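Local structure of probable oxidoreductase (Pseudomonas aeruginosa, 4B7C) at residues B[228-231]-B[232-236]; B[266-270]-B[271-275]. The protein probably acts as an NADP-dependent oxidoreductase of the medium-chain dehydrogenase/reductase family, although its physiological substrate is not established. One frame throughout, in Å; residues are numbered along the deposited sequence.

In the fold
Both contacts are local, each within one unbroken run of chain, and they sit side by side in the Rossmann domain with centres about 13 Å apart. Contact 1 is the more buried: successive turns of helix 228-235, whose backbone bonds carry it while branched side chains pack on the parallel sheet. Contact 2 lies nearer the subunit boundary and relies more on polar side chains, where helix 267-270 turns into strand 274-277, the outermost of this chain's sheet. The two meet directly: Leu235 O probably accepts a hydrogen bond from Ser267 OG at 2.6 Å, and Leu231 and Leu235 pack against Met275. Each also touches the second subunit.

Contact 1: B[228-231]-B[232-236]; sequences GEIL and DTVLT
Across 228-231 and 232-236 the backbone runs as one helix, the N-H groups of Asp232, Thr233, Val234 and Leu235 each bonded to the carbonyl four residues back, with Thr233 N to Glu229 O at 2.9 Å. Glu229 O is gripped twice, for Thr233 OG1 also donates to it at 3.0 Å. The hydroxyl and the amide reach this oxygen from opposite faces of the carbonyl plane, the hydroxyl tilted 34° out of it. With OG1 beside its own backbone N (chi1 -57°), the threonine folds its hydroxyl back along the helix onto the preceding turn. One turn on, Thr233 O is itself held twice, by the backbone N of Thr236 and by its hydroxyl, with Thr236 OG1 to Thr233 O at 2.6 Å.

The apolar side chains meet one turn apart. Ile230 offers its CG2 methyl to CG2 of Val234, 4.2 Å away, and the same valine methyl leans over Ile230 O. Leu231 and Leu235 cross obliquely, with Leu231 CD1 to Leu235 CD1 at 4.1 Å. CG of Leu235 lies 3.5 Å from Leu231 O. Asp232 sends its carboxylate away from the preceding turn: OD1 accepts from the backbone N of Asn264, and OD2 takes the N of Ala263 and a salt bridge from Arg260, so the charge of this buried carboxylate is probably largely offset. Val234 and Leu231 rest on strand 219-224, and Leu231 also packs on Tyr265 of the second subunit. This is the packing of a helix that follows strand 219-224 and leads to strand 242-246, a beta-alpha-beta crossover of the Rossmann fold.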
ATOM      1  N   GLY B 228      11.764  -0.081  -7.108  1.00 48.36           N
ATOM      2  CA  GLY B 228      12.644  -1.206  -7.399  1.00 47.28           C
ATOM      3  C   GLY B 228      13.162  -1.924  -6.169  1.00 47.78           C
ATOM      4  O   GLY B 228      12.455  -2.070  -5.164  1.00 47.23           O
ATOM      5  N   GLU B 229      14.411  -2.375  -6.259  1.00 50.44           N
ATOM      6  CA  GLU B 229      15.024  -3.205  -5.221  1.00 51.63           C
ATOM      7  C   GLU B 229      15.225  -2.440  -3.920  1.00 48.24           C
ATOM      8  O   GLU B 229      15.140  -3.010  -2.824  1.00 46.54           O
ATOM      9  CB  GLU B 229      16.362  -3.755  -5.723  1.00 60.12           C
ATOM     10  CG  GLU B 229      16.990  -4.819  -4.832  1.00 66.35           C
ATOM     11  CD  GLU B 229      18.351  -5.283  -5.332  1.00 71.87           C
ATOM     12  OE1 GLU B 229      18.693  -5.023  -6.513  1.00 72.19           O
ATOM     13  OE2 GLU B 229      19.082  -5.911  -4.535  1.00 74.36           O
ATOM     14  N   ILE B 230      15.470  -1.141  -4.036  1.00 44.75           N
ATOM     15  CA  ILE B 230      15.607  -0.301  -2.854  1.00 43.77           C
ATOM     16  C   ILE B 230      14.324  -0.320  -2.010  1.00 41.31           C
ATOM     17  O   ILE B 230      14.364  -0.500  -0.787  1.00 45.69           O
ATOM     18  CB  ILE B 230      15.989   1.147  -3.223  1.00 46.84           C
ATOM     19  CG1 ILE B 230      17.448   1.201  -3.693  1.00 49.74           C
ATOM     20  CG2 ILE B 230      15.810   2.049  -2.013  1.00 43.77           C
ATOM     21  CD1 ILE B 230      17.872   2.537  -4.269  1.00 51.61           C
ATOM     22  N   LEU B 231      13.187  -0.140  -2.666  1.00 39.45           N
ATOM     23  CA  LEU B 231      11.882  -0.201  -1.990  1.00 38.52           C
ATOM     24  C   LEU B 231      11.680  -1.567  -1.333  1.00 37.16           C
ATOM     25  O   LEU B 231      11.289  -1.666  -0.166  1.00 36.50           O
ATOM     26  CB  LEU B 231      10.749   0.063  -2.991  1.00 37.38           C
ATOM     27  CG  LEU B 231       9.322  -0.295  -2.549  1.00 36.26           C
ATOM     28  CD1 LEU B 231       8.916   0.475  -1.316  1.00 32.44           C
ATOM     29  CD2 LEU B 231       8.369  -0.054  -3.710  1.00 34.71           C
ATOM     30  N   ASP B 232      11.977  -2.608  -2.092  1.00 39.91           N
ATOM     31  CA  ASP B 232      11.771  -3.984  -1.617  1.00 44.36           C
ATOM     32  C   ASP B 232      12.608  -4.283  -0.375  1.00 44.79           C
ATOM     33  O   ASP B 232      12.139  -4.938   0.550  1.00 46.27           O
ATOM     34  CB  ASP B 232      12.087  -4.989  -2.722  1.00 48.39           C
ATOM     35  CG  ASP B 232      11.139  -6.184  -2.720  1.00 49.71           C
ATOM     36  OD1 ASP B 232      10.211  -6.224  -1.881  1.00 50.07           O
ATOM     37  OD2 ASP B 232      11.330  -7.083  -3.570  1.00 50.82           O
ATOM     38  N   THR B 233      13.841  -3.774  -0.354  1.00 42.06           N
ATOM     39  CA  THR B 233      14.731  -3.954   0.795  1.00 39.17           C
ATOM     40  C   THR B 233      14.280  -3.133   1.989  1.00 37.56           C
ATOM     41  O   THR B 233      14.322  -3.591   3.131  1.00 38.71           O
ATOM     42  CB  THR B 233      16.191  -3.587   0.446  1.00 41.70           C
ATOM     43  OG1 THR B 233      16.626  -4.386  -0.658  1.00 41.89           O
ATOM     44  CG2 THR B 233      17.114  -3.833   1.633  1.00 40.46           C
ATOM     45  N   VAL B 234      13.840  -1.909   1.736  1.00 38.01           N
ATOM     46  CA  VAL B 234      13.344  -1.050   2.807  1.00 37.35           C
ATOM     47  C   VAL B 234      12.130  -1.671   3.509  1.00 35.45           C
ATOM     48  O   VAL B 234      11.976  -1.567   4.727  1.00 38.43           O
ATOM     49  CB  VAL B 234      13.008   0.355   2.265  1.00 37.53           C
ATOM     50  CG1 VAL B 234      12.301   1.179   3.326  1.00 35.49           C
ATOM     51  CG2 VAL B 234      14.286   1.040   1.790  1.00 40.43           C
ATOM     52  N   LEU B 235      11.278  -2.317   2.725  1.00 36.62           N
ATOM     53  CA  LEU B 235      10.077  -3.002   3.255  1.00 37.81           C
ATOM     54  C   LEU B 235      10.396  -4.037   4.333  1.00 40.48           C
ATOM     55  O   LEU B 235       9.606  -4.238   5.249  1.00 40.24           O
ATOM     56  CB  LEU B 235       9.298  -3.680   2.123  1.00 40.00           C
ATOM     57  CG  LEU B 235       8.345  -2.753   1.350  1.00 40.01           C
ATOM     58  CD1 LEU B 235       7.947  -3.323   0.006  1.00 37.45           C
ATOM     59  CD2 LEU B 235       7.115  -2.466   2.201  1.00 40.02           C
ATOM     60  N   THR B 236      11.568  -4.667   4.251  1.00 42.92           N
ATOM     61  CA  THR B 236      11.977  -5.647   5.276  1.00 43.37           C
ATOM     62  C   THR B 236      12.277  -5.003   6.633  1.00 45.16           C
ATOM     63  O   THR B 236      12.358  -5.700   7.645  1.00 48.14           O
ATOM     64  CB  THR B 236      13.208  -6.465   4.841  1.00 44.60           C
ATOM     65  OG1 THR B 236      14.371  -5.625   4.795  1.00 47.94           O
ATOM     66  CG2 THR B 236      12.969  -7.078   3.474  1.00 41.20           C
TER

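Contact 2: B[266-270]-B[271-275]; sequences LSLLV and NRARM
Leu268 lays its two methyl groups over the chain that follows its helix: CD2 rests 3.7 Å from CB of Ala273, and CD1 lies 3.8 Å from CB of Met275. The leucine and methionine side chains cross at about a right angle, joining the helical turn to the start of the strand.

Asn271 folds back over the last turn. Its CG stands beside its own backbone N (chi1 -65°), which brings ND2 to Ser267 O at 3.1 Å while the asparagine's backbone N bonds the same oxygen. The two donors arrive from opposite faces of that carbonyl plane, so the backbone and side chain of one residue grip the same oxygen. ND2 also makes a weak bond to Ser267 OG, whose stronger partner is Leu235 O.

Beyond the asparagine, Arg272 takes a positive phi (46°) and the helix ends. Ala273 N reaches Leu268 O at 2.8 Å in the carbonyl plane, on a lone pair, whereas Arg272 N approaches Leu269 O from above its plane. The arginine chain bends at chi2 and chi3 and curls back over the helix end, delivering NH1 to Val270 O at 3.0 Å. That oxygen lies at the edge of the guanidinium, close to its plane, and the N-H...O angle of 158° is nearly straight. NE of Arg272 forms a salt bridge with Asp282 of the second subunit, so the group joins a helix end to the interface.

Arg274 and Met275 pair in an antiparallel ladder with the second subunit, continuing the sheet across the dimer. The whole is a Schellman motif ending the helix of a beta-alpha-beta unit, just before strand 274-277, the outermost of this chain's Rossmann sheet.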
ATOM      1  N   LEU B 266       4.106  -7.922   1.639  1.00 39.22           N
ATOM      2  CA  LEU B 266       3.374  -8.473   2.794  1.00 38.08           C
ATOM      3  C   LEU B 266       3.911  -7.985   4.127  1.00 35.97           C
ATOM      4  O   LEU B 266       3.283  -8.163   5.171  1.00 36.58           O
ATOM      5  CB  LEU B 266       3.335 -10.005   2.754  1.00 39.66           C
ATOM      6  CG  LEU B 266       2.314 -10.590   1.775  1.00 41.06           C
ATOM      7  CD1 LEU B 266       2.468 -12.106   1.675  1.00 43.64           C
ATOM      8  CD2 LEU B 266       0.893 -10.210   2.205  1.00 37.63           C
ATOM      9  N   SER B 267       5.076  -7.343   4.107  1.00 37.16           N
ATOM     10  CA  SER B 267       5.554  -6.622   5.290  1.00 34.88           C
ATOM     11  C   SER B 267       4.515  -5.597   5.750  1.00 32.61           C
ATOM     12  O   SER B 267       4.421  -5.276   6.933  1.00 33.58           O
ATOM     13  CB  SER B 267       6.896  -5.932   5.002  1.00 36.76           C
ATOM     14  OG  SER B 267       7.370  -5.302   6.176  1.00 38.26           O
ATOM     15  N   LEU B 268       3.746  -5.073   4.806  1.00 34.28           N
ATOM     16  CA  LEU B 268       2.623  -4.148   5.123  1.00 33.71           C
ATOM     17  C   LEU B 268       1.548  -4.794   5.977  1.00 33.37           C
ATOM     18  O   LEU B 268       0.935  -4.143   6.829  1.00 35.17           O
ATOM     19  CB  LEU B 268       1.980  -3.618   3.845  1.00 33.18           C
ATOM     20  CG  LEU B 268       2.839  -2.749   2.931  1.00 32.46           C
ATOM     21  CD1 LEU B 268       2.121  -2.480   1.616  1.00 33.86           C
ATOM     22  CD2 LEU B 268       3.243  -1.461   3.632  1.00 31.58           C
ATOM     23  N   LEU B 269       1.350  -6.090   5.774  1.00 35.72           N
ATOM     24  CA  LEU B 269       0.460  -6.891   6.631  1.00 36.35           C
ATOM     25  C   LEU B 269       1.087  -7.148   8.007  1.00 34.14           C
ATOM     26  O   LEU B 269       0.504  -6.834   9.045  1.00 33.48           O
ATOM     27  CB  LEU B 269       0.117  -8.220   5.940  1.00 37.98           C
ATOM     28  CG  LEU B 269      -0.713  -9.248   6.726  1.00 39.95           C
ATOM     29  CD1 LEU B 269      -2.005  -8.663   7.249  1.00 42.50           C
ATOM     30  CD2 LEU B 269      -1.024 -10.430   5.826  1.00 42.68           C
ATOM     31  N   VAL B 270       2.280  -7.737   8.002  1.00 37.25           N
ATOM     32  CA  VAL B 270       2.999  -8.076   9.246  1.00 35.92           C
ATOM     33  C   VAL B 270       3.133  -6.877  10.183  1.00 35.76           C
ATOM     34  O   VAL B 270       2.899  -6.969  11.392  1.00 37.08           O
ATOM     35  CB  VAL B 270       4.395  -8.632   8.913  1.00 39.56           C
ATOM     36  CG1 VAL B 270       5.159  -8.950  10.191  1.00 40.03           C
ATOM     37  CG2 VAL B 270       4.258  -9.871   8.045  1.00 41.42           C
ATOM     38  N   ASN B 271       3.448  -5.726   9.595  1.00 36.78           N
ATOM     39  CA  ASN B 271       3.622  -4.476  10.341  1.00 36.72           C
ATOM     40  C   ASN B 271       2.401  -3.548  10.358  1.00 36.67           C
ATOM     41  O   ASN B 271       2.442  -2.449  10.921  1.00 38.70           O
ATOM     42  CB  ASN B 271       4.835  -3.744   9.775  1.00 39.35           C
ATOM     43  CG  ASN B 271       6.114  -4.517  10.007  1.00 38.26           C
ATOM     44  OD1 ASN B 271       6.523  -4.683  11.148  1.00 38.93           O
ATOM     45  ND2 ASN B 271       6.719  -5.026   8.936  1.00 38.46           N
ATOM     46  N   ARG B 272       1.311  -4.011   9.758  1.00 36.16           N
ATOM     47  CA  ARG B 272       0.050  -3.244   9.701  1.00 34.38           C
ATOM     48  C   ARG B 272       0.337  -1.792   9.299  1.00 30.24           C
ATOM     49  O   ARG B 272      -0.031  -0.828   9.965  1.00 30.43           O
ATOM     50  CB  ARG B 272      -0.708  -3.340  11.015  1.00 34.01           C
ATOM     51  CG  ARG B 272      -1.168  -4.758  11.296  1.00 36.61           C
ATOM     52  CD  ARG B 272      -0.119  -5.555  12.070  1.00 36.15           C
ATOM     53  NE  ARG B 272      -0.303  -5.435  13.511  1.00 36.99           N
ATOM     54  CZ  ARG B 272       0.497  -5.981  14.426  1.00 38.39           C
ATOM     55  NH1 ARG B 272       1.564  -6.681  14.056  1.00 39.86           N
ATOM     56  NH2 ARG B 272       0.227  -5.822  15.711  1.00 38.56           N
ATOM     57  N   ALA B 273       1.019  -1.703   8.177  1.00 31.62           N
ATOM     58  CA  ALA B 273       1.554  -0.473   7.638  1.00 33.74           C
ATOM     59  C   ALA B 273       0.783  -0.063   6.398  1.00 35.95           C
ATOM     60  O   ALA B 273       0.029  -0.854   5.833  1.00 35.99           O
ATOM     61  CB  ALA B 273       3.013  -0.688   7.255  1.00 31.35           C
ATOM     62  N   ARG B 274       1.044   1.163   5.951  1.00 37.45           N
ATOM     63  CA  ARG B 274       0.316   1.780   4.849  1.00 36.74           C
ATOM     64  C   ARG B 274       1.262   2.200   3.737  1.00 35.89           C
ATOM     65  O   ARG B 274       2.316   2.795   3.991  1.00 36.90           O
ATOM     66  CB  ARG B 274      -0.458   2.991   5.375  1.00 39.53           C
ATOM     67  CG  ARG B 274      -1.168   3.811   4.314  1.00 42.64           C
ATOM     68  CD  ARG B 274      -1.733   5.094   4.896  1.00 46.96           C
ATOM     69  NE  ARG B 274      -2.645   4.826   6.001  1.00 51.91           N
ATOM     70  CZ  ARG B 274      -2.582   5.370   7.218  1.00 59.13           C
ATOM     71  NH1 ARG B 274      -1.649   6.263   7.533  1.00 61.49           N
ATOM     72  NH2 ARG B 274      -3.488   5.028   8.131  1.00 61.00           N
ATOM     73  N   MET B 275       0.881   1.880   2.508  1.00 31.57           N
ATOM     74  CA  MET B 275       1.592   2.326   1.328  1.00 31.94           C
ATOM     75  C   MET B 275       0.625   3.132   0.469  1.00 32.34           C
ATOM     76  O   MET B 275      -0.416   2.628   0.040  1.00 29.70           O
ATOM     77  CB  MET B 275       2.156   1.156   0.521  1.00 33.55           C
ATOM     78  CG  MET B 275       2.932   1.567  -0.723  1.00 34.55           C
ATOM     79  SD  MET B 275       3.548   0.182  -1.698  1.00 42.98           S
ATOM     80  CE  MET B 275       4.983  -0.174  -0.725  1.00 35.52           C
TER